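Local coordinates for protein GDP-mannose-dependent alpha-(1-6)-phosphatidylinositol monomannoside mannosyltransferase (Corynebacterium glutamicum, PDB 3OKC) that is a GT-B-fold glycosyltransferase of the mannosyltransferase kind, built from two Rossmann-like domains that each contain a parallel beta sheet, at residues S111-S116 with E140-T145. Residues are numbered along the deposited sequence; the frame is centred on the assembly and turned at random.
Sequences SKVIAS and EVDVLT
The carboxylate of Asp142 meets the backbone of strand 112-116 through OD2, whose anti lone pair, directed away from OD1, accepts the Val113 N-H (N to OD2 2.7 Å, 160° at the hydrogen). OD2 also forms a salt bridge with Lys106, so that two donors grip this one oxygen. The next flat group, the Val113 carbonyl, takes two consecutive N-H groups: Val143 N lies in its plane, 3.1 Å from Val113 O, whereas Asp142 N is tilted 18° out of that plane. Asp142 has a helical backbone conformation, which turns both amides onto the same oxygen just before the regular pairing begins. From there the parallel pattern runs on, Ala115 N donating to Val143 O (2.9 Å) and Thr145 N to Ala115 O.

Side chains divide between the two faces of the sheet. Ile114 and Val143 run alongside each other out from the sheet, with Ile114 CG2 4.0 Å from Val143 CB. Further along this face, the methyl of Thr145 reaches Ile114 CG2, while its hydroxyl, flanked by its own N and C (chi1 82°), is 2.7 Å from Ser116 OG; this buried hydroxyl pair is hydrogen-bonded, and Ser116 OG has a further partner in Trp91 NE1. On the face of Ala115, Val141 CG2 packs 3.9 Å from Ala115 CB and also touches Val113 CG1, the two valine side chains set roughly perpendicular.

Strands 112-116 and 143-146 are adjacent inner strands of the N-terminal Rossmann-like sheet, connected by a right-handed crossover that includes helices 120-124 and 128-140. Strand 89-92 flanks the pair beyond 112-116, strand 164-167 beyond 143-146, and helix 102-108 packs against Val113.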
# COMPACT_ATOMS: atom_id res chain seq x y z
N SER A 111 -20.91 12.32 16.05
CA SER A 111 -20.27 12.19 17.35
C SER A 111 -18.79 11.79 17.28
O SER A 111 -18.08 11.83 18.28
CB SER A 111 -21.05 11.23 18.26
OG SER A 111 -21.45 10.06 17.56
N LYS A 112 -18.34 11.41 16.08
CA LYS A 112 -16.94 11.06 15.85
C LYS A 112 -16.50 11.39 14.42
O LYS A 112 -17.18 11.04 13.46
CB LYS A 112 -16.70 9.58 16.15
CG LYS A 112 -15.23 9.16 16.06
CD LYS A 112 -15.05 7.66 16.25
CE LYS A 112 -15.24 7.26 17.70
NZ LYS A 112 -15.30 5.79 17.83
N VAL A 113 -15.36 12.06 14.31
CA VAL A 113 -14.76 12.36 13.01
C VAL A 113 -13.40 11.65 12.90
O VAL A 113 -12.54 11.82 13.76
CB VAL A 113 -14.61 13.89 12.77
CG1 VAL A 113 -13.98 14.16 11.41
CG2 VAL A 113 -15.95 14.60 12.88
N ILE A 114 -13.25 10.84 11.86
CA ILE A 114 -12.01 10.13 11.57
C ILE A 114 -11.43 10.68 10.27
O ILE A 114 -12.18 10.98 9.33
CB ILE A 114 -12.23 8.58 11.44
CG1 ILE A 114 -13.05 8.01 12.59
CG2 ILE A 114 -10.90 7.83 11.32
CD1 ILE A 114 -14.52 7.81 12.27
N ALA A 115 -10.11 10.82 10.21
CA ALA A 115 -9.43 11.18 8.97
C ALA A 115 -8.22 10.26 8.76
O ALA A 115 -7.45 10.00 9.70
CB ALA A 115 -9.00 12.64 8.99
N SER A 116 -8.08 9.75 7.54
CA SER A 116 -6.96 8.87 7.20
C SER A 116 -5.85 9.58 6.43
O SER A 116 -6.10 10.25 5.43
CB SER A 116 -7.44 7.63 6.44
OG SER A 116 -8.19 6.77 7.29
N GLU A 140 -9.95 19.47 14.81
CA GLU A 140 -11.34 19.15 14.50
C GLU A 140 -11.62 17.65 14.38
O GLU A 140 -12.78 17.22 14.37
CB GLU A 140 -11.77 19.87 13.22
CG GLU A 140 -11.87 21.38 13.37
CD GLU A 140 -12.15 22.10 12.06
OE1 GLU A 140 -12.22 21.43 11.00
OE2 GLU A 140 -12.30 23.34 12.09
N VAL A 141 -10.55 16.86 14.28
CA VAL A 141 -10.64 15.42 14.07
C VAL A 141 -10.38 14.67 15.38
O VAL A 141 -9.45 15.00 16.13
CB VAL A 141 -9.65 14.97 12.95
CG1 VAL A 141 -9.36 13.49 13.02
CG2 VAL A 141 -10.19 15.34 11.58
N ASP A 142 -11.22 13.67 15.66
CA ASP A 142 -11.10 12.86 16.88
C ASP A 142 -10.11 11.71 16.72
O ASP A 142 -9.40 11.36 17.66
CB ASP A 142 -12.48 12.33 17.28
CG ASP A 142 -13.54 13.42 17.34
OD1 ASP A 142 -13.43 14.34 18.19
OD2 ASP A 142 -14.50 13.38 16.54
N VAL A 143 -10.07 11.12 15.52
CA VAL A 143 -9.18 9.99 15.23
C VAL A 143 -8.40 10.26 13.94
O VAL A 143 -8.99 10.50 12.88
CB VAL A 143 -9.94 8.64 15.11
CG1 VAL A 143 -8.98 7.49 14.82
CG2 VAL A 143 -10.75 8.34 16.38
N LEU A 144 -7.07 10.23 14.04
CA LEU A 144 -6.19 10.39 12.89
C LEU A 144 -5.47 9.06 12.66
O LEU A 144 -4.70 8.60 13.51
CB LEU A 144 -5.19 11.53 13.15
CG LEU A 144 -4.41 12.28 12.06
CD1 LEU A 144 -3.21 11.49 11.53
CD2 LEU A 144 -5.31 12.77 10.90
N THR A 145 -5.75 8.42 11.52
CA THR A 145 -5.11 7.15 11.18
C THR A 145 -3.84 7.36 10.33
O THR A 145 -3.73 8.34 9.59
CB THR A 145 -6.08 6.12 10.51
OG1 THR A 145 -6.21 6.40 9.11
CG2 THR A 145 -7.46 6.12 11.17